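Local coordinates for sulfate transporter sulfate transporter family protein (Wolinella succinogenes, PDB 4DGF) that probably carries sulfate or related anions across the membrane by exchange, this chain being its STAS domain, at residues A[35-38]-A[39-42]; A[68-71]-A[72-75]; A[76-79]-A[80-83]; A[107-110]-A[111-115]. One frame throughout, in Å; residues are numbered along the deposited sequence.

Overall arrangement
All four contacts are local, each within one continuous run of a STAS-domain chain with a three-strand parallel sheet, so none closes a long loop, nests in another or crosses one. Contact 1 comes first, on helix 35-41 between strands 24-28 and 54-58. Contacts 2 and 3 follow end to end on helix 67-83, which links strands 54-58 and 86-90. Contact 4 lies last, where helix 105-109 turns into the next loop. Contact 1 packs against contact 2 through A38 and A72, and reaches contact 3 through L41 and F76. Contact 4 meets W74 and Q77 of helix 67-83, but its nearest atoms stay about 11 Å from contact 1.

Contact 1 of 4, residues A[35-38]-A[39-42]; sequences FGVA and DRLK. With FMT (formic acid), chain D.
R40 sets CG anti to its own carbonyl carbon (chi1 -67°) and its chain bends at chi3 (-62°), which folds its guanidinium back beside G36 and V37 on helix 35-41, the crossover helix of a beta-alpha-beta unit between strands 24-28 and 54-58. One face of the guanidinium looks onto the preceding turn: G36 O lies 3.4 Å above the R40 guanidinium plane, offset to its rim, while V37 CG2 comes within 3.5 Å of R40 NH2. The edge carries a formic acid molecule, probably from the crystallisation liquor. R40 NE donates an almost straight hydrogen bond to O1 of the formic acid (2.8 Å, 174°), and R40 NH2 bonds to its O2 at 2.9 Å, a two-pronged grip that would restrict the rotation of the guanidinium. Y27 OH and N30 N, outside this helix, also bond the ligand. A water donates to G36 O and accepts a weak bond from R40 NH1, bridging backbone and side chain. A38 and L41 pack on helix 67-83. The backbone repeats the i to i+4 pattern, with L41 N bonded to V37 O at 2.9 Å. A second water donates to F35 O at 2.9 Å and, weakly, to D39 OD2 at 3.4 Å.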
loop_
_atom_site.group_PDB
_atom_site.type_symbol
_atom_site.label_atom_id
_atom_site.label_comp_id
_atom_site.label_asym_id
_atom_site.label_seq_id
_atom_site.Cartn_x
_atom_site.Cartn_y
_atom_site.Cartn_z
ATOM N N PHE A 35 9.067 9.400 9.953
ATOM C CA PHE A 35 10.368 9.234 9.234
ATOM C C PHE A 35 10.816 7.776 9.354
ATOM O O PHE A 35 11.523 7.294 8.471
ATOM C CB PHE A 35 11.452 10.182 9.845
ATOM C CG PHE A 35 12.016 9.733 11.164
ATOM C CD1 PHE A 35 13.227 9.001 11.210
ATOM C CD2 PHE A 35 11.334 9.961 12.375
ATOM C CE1 PHE A 35 13.764 8.570 12.443
ATOM C CE2 PHE A 35 11.880 9.572 13.623
ATOM C CZ PHE A 35 13.084 8.819 13.617
ATOM N N GLY A 36 10.485 7.105 10.495
ATOM C CA GLY A 36 10.952 5.643 10.708
ATOM C C GLY A 36 10.457 4.754 9.576
ATOM O O GLY A 36 11.226 3.981 8.943
ATOM N N VAL A 37 9.133 4.779 9.326
ATOM C CA VAL A 37 8.507 3.993 8.276
ATOM C C VAL A 37 9.067 4.478 6.938
ATOM O O VAL A 37 9.404 3.679 6.037
ATOM C CB VAL A 37 7.055 4.145 8.292
ATOM C CG1 VAL A 37 6.341 3.552 7.091
ATOM C CG2 VAL A 37 6.450 3.639 9.589
ATOM N N ALA A 38 9.100 5.782 6.778
ATOM C CA ALA A 38 9.646 6.286 5.485
ATOM C C ALA A 38 11.033 5.669 5.186
ATOM O O ALA A 38 11.242 5.279 4.070
ATOM C CB ALA A 38 9.663 7.803 5.523
ATOM N N ASP A 39 11.921 5.606 6.143
ATOM C CA ASP A 39 13.300 5.095 5.940
ATOM C C ASP A 39 13.247 3.619 5.521
ATOM O O ASP A 39 14.079 3.130 4.754
ATOM C CB ASP A 39 14.095 5.183 7.236
ATOM C CG ASP A 39 15.274 6.101 7.125
ATOM O OD1 ASP A 39 16.088 5.807 6.184
ATOM O OD2 ASP A 39 15.387 7.072 7.985
ATOM N N ARG A 40 12.294 2.902 6.069
ATOM C CA ARG A 40 12.164 1.443 5.734
ATOM C C ARG A 40 11.462 1.170 4.381
ATOM O O ARG A 40 11.880 0.280 3.620
ATOM C CB ARG A 40 11.418 0.732 6.816
ATOM C CG ARG A 40 12.192 0.691 8.096
ATOM C CD ARG A 40 11.473 -0.115 9.156
ATOM N NE ARG A 40 10.160 0.349 9.604
ATOM C CZ ARG A 40 9.938 1.089 10.670
ATOM N NH1 ARG A 40 10.936 1.556 11.506
ATOM N NH2 ARG A 40 8.711 1.331 11.005
ATOM N N LEU A 41 10.495 1.987 3.992
ATOM C CA LEU A 41 9.800 1.767 2.727
ATOM C C LEU A 41 10.680 2.187 1.499
ATOM O O LEU A 41 10.564 1.636 0.349
ATOM C CB LEU A 41 8.461 2.522 2.668
ATOM C CG LEU A 41 7.632 2.314 1.374
ATOM C CD1 LEU A 41 7.260 0.811 1.139
ATOM C CD2 LEU A 41 6.388 3.217 1.512
ATOM N N LYS A 42 11.529 3.193 1.755
ATOM C CA LYS A 42 12.357 3.746 0.651
ATOM C C LYS A 42 13.087 2.672 -0.064
ATOM O O LYS A 42 13.932 1.962 0.493
ATOM C CB LYS A 42 13.395 4.782 1.123
ATOM C CG LYS A 42 13.890 5.613 -0.087
ATOM C CD LYS A 42 14.770 6.756 0.351
ATOM C CE LYS A 42 14.792 7.748 -0.797
ATOM N NZ LYS A 42 16.125 8.396 -0.930
HETATM C C FMT D . 7.048 -0.830 8.452
HETATM O O1 FMT D . 8.068 -0.327 7.952
HETATM O O2 FMT D . 6.707 -0.301 9.583
HETATM O O HOH W 1 12.960 9.119 6.809
HETATM O O HOH W 2 13.478 2.889 10.413
#

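Contact 2 of 4, residues A[68-71]-A[72-75]; sequences TGMH and ALWE
M70, a selenomethionine, lays its terminal methyl over one face of the W74 indole, a clear case of how residues one turn apart on a helix can pair a flexible chain with a flat ring. CE sits 3.7 Å from the centroid of the W74 five-membered ring and only 17° off its normal, a CH-pi contact with W74 CD1 and W74 NE1 each 3.6 Å from M70 CE. The selenium takes part less directly: M70 SE is 4.9 Å from the same W74 centroid and approaches obliquely, as a Met-aromatic contact. The methyl also has an aliphatic neighbour, since M70 CE lies 3.7 Å from L73 CD2, so it is wedged between a leucine branch and the indole.

What puts it there is a double bend. CG leaves anti to the backbone N, and turns at chi2 (64°) and chi3 carry the M70 chain forward along the helix to the next turn. The helical bond from W74 N to M70 O (2.9 Å) sets the spacing of the two residues, and W74 CD1 lies 3.3 Å from M70 O. H71 CA comes up at the edge of the ring. Near the start of the helix, D66 OD1 accepts a hydrogen bond from G69 N.

Helix 67-83 links strands 54-58 and 86-90. M70 and L73 face helices 94-103 and 105-109, where F105 meets W74 edge-to-face, while T68 and A72 pack on helix 35-41.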
loop_
_atom_site.group_PDB
_atom_site.type_symbol
_atom_site.label_atom_id
_atom_site.label_comp_id
_atom_site.label_asym_id
_atom_site.label_seq_id
_atom_site.Cartn_x
_atom_site.Cartn_y
_atom_site.Cartn_z
ATOM N N THR A 68 7.079 13.864 5.833
ATOM C CA THR A 68 8.134 12.964 5.454
ATOM C C THR A 68 7.545 11.643 5.010
ATOM O O THR A 68 7.991 11.032 4.035
ATOM C CB THR A 68 9.052 12.791 6.699
ATOM O OG1 THR A 68 9.742 14.040 6.955
ATOM C CG2 THR A 68 10.182 11.722 6.451
ATOM N N GLY A 69 6.601 11.096 5.807
ATOM C CA GLY A 69 5.822 9.904 5.395
ATOM C C GLY A 69 5.161 10.077 3.997
ATOM O O GLY A 69 5.203 9.218 3.140
HETATM N N MSE A 70 4.503 11.244 3.797
HETATM C CA MSE A 70 3.774 11.416 2.539
HETATM C C MSE A 70 4.819 11.520 1.411
HETATM O O MSE A 70 4.606 10.942 0.335
HETATM C CB MSE A 70 3.010 12.725 2.730
HETATM C CG MSE A 70 2.095 12.949 1.487
HETATM SE SE MSE A 70 0.664 11.638 1.204
HETATM C CE MSE A 70 1.376 10.710 -0.331
ATOM N N HIS A 71 5.968 12.149 1.692
ATOM C CA HIS A 71 6.949 12.186 0.614
ATOM C C HIS A 71 7.428 10.783 0.223
ATOM O O HIS A 71 7.515 10.443 -0.950
ATOM C CB HIS A 71 8.135 13.044 1.031
ATOM C CG HIS A 71 9.222 13.071 -0.005
ATOM N ND1 HIS A 71 10.351 12.361 0.138
ATOM C CD2 HIS A 71 9.268 13.691 -1.258
ATOM C CE1 HIS A 71 11.152 12.576 -1.011
ATOM N NE2 HIS A 71 10.468 13.371 -1.836
ATOM N N ALA A 72 7.632 9.930 1.219
ATOM C CA ALA A 72 8.078 8.571 0.938
ATOM C C ALA A 72 6.971 7.817 0.160
ATOM O O ALA A 72 7.301 6.989 -0.777
ATOM C CB ALA A 72 8.329 7.891 2.277
ATOM N N LEU A 73 5.699 8.038 0.517
ATOM C CA LEU A 73 4.608 7.322 -0.127
ATOM C C LEU A 73 4.486 7.774 -1.610
ATOM O O LEU A 73 4.319 6.908 -2.469
ATOM C CB LEU A 73 3.349 7.491 0.695
ATOM C CG LEU A 73 2.089 6.955 0.068
ATOM C CD1 LEU A 73 2.173 5.419 -0.055
ATOM C CD2 LEU A 73 0.891 7.286 1.002
ATOM N N TRP A 74 4.715 9.044 -1.910
ATOM C CA TRP A 74 4.686 9.549 -3.296
ATOM C C TRP A 74 5.826 8.918 -4.074
ATOM O O TRP A 74 5.630 8.483 -5.273
ATOM C CB TRP A 74 5.012 11.057 -3.428
ATOM C CG TRP A 74 3.838 11.950 -3.207
ATOM C CD1 TRP A 74 3.606 12.841 -2.154
ATOM C CD2 TRP A 74 2.694 12.111 -4.068
ATOM N NE1 TRP A 74 2.446 13.522 -2.345
ATOM C CE2 TRP A 74 1.832 13.124 -3.421
ATOM C CE3 TRP A 74 2.295 11.557 -5.296
ATOM C CZ2 TRP A 74 0.613 13.562 -3.989
ATOM C CZ3 TRP A 74 1.074 11.977 -5.825
ATOM C CH2 TRP A 74 0.254 12.963 -5.188
ATOM N N GLU A 75 7.016 8.892 -3.481
ATOM C CA GLU A 75 8.137 8.355 -4.246
ATOM C C GLU A 75 7.980 6.832 -4.392
ATOM O O GLU A 75 8.436 6.262 -5.361
ATOM C CB GLU A 75 9.481 8.751 -3.635
ATOM C CG GLU A 75 9.907 7.840 -2.520
ATOM C CD GLU A 75 11.368 8.035 -2.090
ATOM O OE1 GLU A 75 12.266 8.019 -2.995
ATOM O OE2 GLU A 75 11.601 8.175 -0.845
#

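Contact 3 of 4, residues A[76-79]-A[80-83]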
loop_
_atom_site.group_PDB
_atom_site.type_symbol
_atom_site.label_atom_id
_atom_site.label_comp_id
_atom_site.label_asym_id
_atom_site.label_seq_id
_atom_site.Cartn_x
_atom_site.Cartn_y
_atom_site.Cartn_z
ATOM N N PHE A 76 7.280 6.169 -3.467
ATOM C CA PHE A 76 7.075 4.781 -3.629
ATOM C C PHE A 76 6.107 4.505 -4.792
ATOM O O PHE A 76 6.314 3.541 -5.581
ATOM C CB PHE A 76 6.563 4.133 -2.332
ATOM C CG PHE A 76 6.479 2.646 -2.437
ATOM C CD1 PHE A 76 7.607 1.877 -2.468
ATOM C CD2 PHE A 76 5.248 2.028 -2.535
ATOM C CE1 PHE A 76 7.526 0.489 -2.613
ATOM C CE2 PHE A 76 5.153 0.634 -2.683
ATOM C CZ PHE A 76 6.300 -0.117 -2.769
ATOM N N GLN A 77 5.037 5.291 -4.864
ATOM C CA GLN A 77 4.090 5.133 -5.967
ATOM C C GLN A 77 4.768 5.392 -7.336
ATOM O O GLN A 77 4.500 4.683 -8.263
ATOM C CB GLN A 77 2.894 6.071 -5.645
ATOM C CG GLN A 77 1.724 5.977 -6.570
ATOM C CD GLN A 77 1.834 6.825 -7.771
ATOM O OE1 GLN A 77 2.336 7.944 -7.702
ATOM N NE2 GLN A 77 1.250 6.342 -8.905
ATOM N N GLU A 78 5.687 6.333 -7.395
ATOM C CA GLU A 78 6.540 6.600 -8.588
ATOM C C GLU A 78 7.415 5.457 -8.962
ATOM O O GLU A 78 7.445 5.100 -10.168
ATOM C CB GLU A 78 7.352 7.865 -8.399
ATOM C CG GLU A 78 6.409 9.072 -8.472
ATOM C CD GLU A 78 7.181 10.364 -8.565
ATOM O OE1 GLU A 78 8.240 10.372 -9.259
ATOM O OE2 GLU A 78 6.728 11.363 -7.943
ATOM N N SER A 79 8.054 4.823 -7.967
ATOM C CA SER A 79 8.783 3.607 -8.188
ATOM C C SER A 79 7.898 2.470 -8.732
ATOM O O SER A 79 8.306 1.690 -9.621
ATOM C CB SER A 79 9.628 3.201 -6.953
ATOM O OG SER A 79 8.811 2.515 -6.010
ATOM N N CYS A 80 6.670 2.360 -8.264
ATOM C CA CYS A 80 5.766 1.310 -8.778
ATOM C C CYS A 80 5.410 1.559 -10.257
ATOM O O CYS A 80 5.475 0.658 -11.088
ATOM C CB CYS A 80 4.492 1.291 -7.912
ATOM S SG CYS A 80 4.685 0.496 -6.283
ATOM N N GLU A 81 5.166 2.813 -10.585
ATOM C CA GLU A 81 4.853 3.097 -11.975
ATOM C C GLU A 81 6.020 2.856 -12.877
ATOM O O GLU A 81 5.795 2.305 -13.968
ATOM C CB GLU A 81 4.514 4.571 -12.158
ATOM C CG GLU A 81 3.346 5.038 -11.359
ATOM C CD GLU A 81 2.990 6.466 -11.817
ATOM O OE1 GLU A 81 1.869 6.655 -12.383
ATOM O OE2 GLU A 81 3.859 7.383 -11.639
ATOM N N LYS A 82 7.249 3.200 -12.444
ATOM C CA LYS A 82 8.439 2.873 -13.224
ATOM C C LYS A 82 8.648 1.390 -13.444
ATOM O O LYS A 82 9.350 1.009 -14.384
ATOM C CB LYS A 82 9.742 3.432 -12.606
ATOM C CG LYS A 82 9.808 4.980 -12.716
ATOM C CD LYS A 82 11.030 5.633 -12.090
ATOM C CE LYS A 82 11.076 7.160 -12.272
ATOM N NZ LYS A 82 12.280 7.684 -11.515
ATOM N N ARG A 83 8.163 0.568 -12.523
ATOM C CA ARG A 83 8.281 -0.916 -12.680
ATOM C C ARG A 83 7.057 -1.603 -13.232
ATOM O O ARG A 83 7.089 -2.843 -13.350
ATOM C CB ARG A 83 8.554 -1.532 -11.308
ATOM C CG ARG A 83 9.887 -1.092 -10.702
ATOM C CD ARG A 83 10.988 -2.062 -11.071
ATOM N NE ARG A 83 12.241 -1.694 -10.422
ATOM C CZ ARG A 83 13.105 -0.815 -10.946
ATOM N NH1 ARG A 83 12.823 -0.213 -12.100
ATOM N NH2 ARG A 83 14.245 -0.533 -10.316
#
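E81 runs its side chain back along the preceding turn of helix 67-83, across that of Q77, and can be followed atom by atom. Its CB lies 3.6 Å from E78 O. The next carbon, E81 CG, comes to 3.3 Å from Q77 O. Farther out, the carboxylate carbon E81 CD reaches 3.4 Å from Q77 NE2, and E81 OE1 ends 3.5 Å from that nitrogen. The other oxygen, E81 OE2, stays farther off, 3.9 Å from Q77 NE2. The amide and carboxylate planes are turned 49° apart, so the two groups meet at a slant instead of lying flat on one another. Q77 takes up its half of this arrangement through a sharp bend at chi2 (-86°), which swings its amide along the helix to E81.

Another side of the helix shows a different use of the same spacing. C80 SG approaches the F76 ring obliquely, 4.1 Å from its centroid, in a cysteine sulfur-aromatic contact; the nearest ring atom to SG is F76 CE2. F76 O itself accepts two hydrogen bonds, from C80 N at 3.0 Å through the regular helical bond and from S79 OG at 2.7 Å. The second bond ties the serine hydroxyl to the backbone of its own helix.

R83 forms a salt bridge with D46. Inward, F76, Q77 and C80 rest on L87 of strand 86-90, and F76 meets F55 of strand 54-58 edge-to-face; L41 of helix 35-41 touches F76, while Q77 also reaches F105 and L109 of helix 105-109.

Contact 4 of 4, residues A[107-110]-A[111-115]; sequences EALG and EERVF
R113 turns one face of its guanidinium to L109 O, which stands 4.0 Å above the R113 plane and is displaced to the rim. R113 NH1 donates a hydrogen bond to L87 O, while E112 OE2 approaches R113 NE from the L109 O side of the plane in a long salt bridge of 3.9 Å. The aliphatic part of the arginine packs on the leucine, L109 CG 3.8 Å from R113 CB; the L109 CD1 methyl lies beside the guanidinium, 3.8 Å from R113 NH1. A bend at chi2 (-89°) lets the R113 chain double back over the helix end.

The turn itself illustrates how a helix can be stopped. G110 leaves helical geometry with a positive phi of 105°, which calls for glycine, since a CB would jam against L109 O, and a short 3-10 segment, 111-113, follows. R113 N bonds to G110 O at 3.0 Å, its donor well above the carbonyl plane, and V114 N bonds to E111 O at 3.2 Å. V114 CG2 meets L109 CD2 at 4.0 Å.

Helix 105-109 and the following loop pack on strand 86-90, outermost in this chain's sheet, through L109, R113 and V114; R113 and F115 bond to L89 through their backbones, and E112 and F115 touch helix 118-130.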
loop_
_atom_site.group_PDB
_atom_site.type_symbol
_atom_site.label_atom_id
_atom_site.label_comp_id
_atom_site.label_asym_id
_atom_site.label_seq_id
_atom_site.Cartn_x
_atom_site.Cartn_y
_atom_site.Cartn_z
ATOM N N GLU A 107 -6.318 11.336 -5.495
ATOM C CA GLU A 107 -6.642 11.603 -6.916
ATOM C C GLU A 107 -5.485 11.155 -7.790
ATOM O O GLU A 107 -5.694 10.789 -8.948
ATOM C CB GLU A 107 -7.001 13.066 -7.170
ATOM C CG GLU A 107 -8.163 13.584 -6.333
ATOM C CD GLU A 107 -8.784 14.885 -6.829
ATOM O OE1 GLU A 107 -8.059 15.886 -7.072
ATOM O OE2 GLU A 107 -10.026 14.919 -6.931
ATOM N N ALA A 108 -4.267 11.127 -7.239
ATOM C CA ALA A 108 -3.101 10.706 -8.077
ATOM C C ALA A 108 -3.029 9.207 -8.255
ATOM O O ALA A 108 -2.667 8.676 -9.340
ATOM C CB ALA A 108 -1.782 11.221 -7.523
ATOM N N LEU A 109 -3.406 8.480 -7.198
ATOM C CA LEU A 109 -3.316 7.017 -7.255
ATOM C C LEU A 109 -4.530 6.452 -7.942
ATOM O O LEU A 109 -4.468 5.468 -8.718
ATOM C CB LEU A 109 -3.302 6.477 -5.799
ATOM C CG LEU A 109 -3.107 4.954 -5.727
ATOM C CD1 LEU A 109 -1.757 4.542 -6.358
ATOM C CD2 LEU A 109 -3.216 4.543 -4.290
ATOM N N GLY A 110 -5.666 7.088 -7.667
ATOM C CA GLY A 110 -6.980 6.630 -8.118
ATOM C C GLY A 110 -7.771 5.998 -6.972
ATOM O O GLY A 110 -7.271 5.079 -6.252
ATOM N N GLU A 111 -9.001 6.463 -6.746
ATOM C CA GLU A 111 -9.807 5.940 -5.630
ATOM C C GLU A 111 -10.010 4.449 -5.684
ATOM O O GLU A 111 -10.238 3.821 -4.645
ATOM C CB GLU A 111 -11.235 6.540 -5.708
ATOM C CG GLU A 111 -11.353 7.940 -5.242
ATOM C CD GLU A 111 -12.740 8.509 -5.526
ATOM O OE1 GLU A 111 -12.828 9.706 -5.919
ATOM O OE2 GLU A 111 -13.738 7.760 -5.379
ATOM N N GLU A 112 -10.075 3.893 -6.902
ATOM C CA GLU A 112 -10.373 2.480 -7.020
ATOM C C GLU A 112 -9.224 1.573 -6.512
ATOM O O GLU A 112 -9.386 0.344 -6.354
ATOM C CB GLU A 112 -10.730 2.160 -8.492
ATOM C CG GLU A 112 -9.521 1.988 -9.389
ATOM C CD GLU A 112 -8.888 3.306 -9.831
ATOM O OE1 GLU A 112 -9.395 4.468 -9.501
ATOM O OE2 GLU A 112 -7.862 3.150 -10.557
ATOM N N ARG A 113 -8.084 2.193 -6.235
ATOM C CA ARG A 113 -6.901 1.489 -5.638
ATOM C C ARG A 113 -6.815 1.533 -4.086
ATOM O O ARG A 113 -5.822 1.002 -3.523
ATOM C CB ARG A 113 -5.621 2.105 -6.157
ATOM C CG ARG A 113 -5.518 2.292 -7.693
ATOM C CD ARG A 113 -4.957 1.111 -8.366
ATOM N NE ARG A 113 -4.508 1.400 -9.733
ATOM C CZ ARG A 113 -3.266 1.784 -10.031
ATOM N NH1 ARG A 113 -2.312 1.884 -9.053
ATOM N NH2 ARG A 113 -2.953 1.960 -11.293
ATOM N N VAL A 114 -7.840 2.137 -3.411
ATOM C CA VAL A 114 -7.745 2.415 -2.009
ATOM C C VAL A 114 -8.899 1.623 -1.368
ATOM O O VAL A 114 -10.102 1.807 -1.775
ATOM C CB VAL A 114 -7.894 3.954 -1.744
ATOM C CG1 VAL A 114 -7.763 4.220 -0.264
ATOM C CG2 VAL A 114 -6.779 4.659 -2.532
ATOM N N PHE A 115 -8.577 0.794 -0.370
ATOM C CA PHE A 115 -9.526 -0.067 0.310
ATOM C C PHE A 115 -9.534 0.049 1.809
ATOM O O PHE A 115 -8.497 0.356 2.385
ATOM C CB PHE A 115 -9.222 -1.537 0.001
ATOM C CG PHE A 115 -9.219 -1.820 -1.515
ATOM C CD1 PHE A 115 -10.392 -2.255 -2.156
ATOM C CD2 PHE A 115 -8.096 -1.530 -2.256
ATOM C CE1 PHE A 115 -10.390 -2.440 -3.555
ATOM C CE2 PHE A 115 -8.132 -1.692 -3.634
ATOM C CZ PHE A 115 -9.253 -2.176 -4.275
HETATM O O HOH W 3 -5.848 4.466 -10.955
#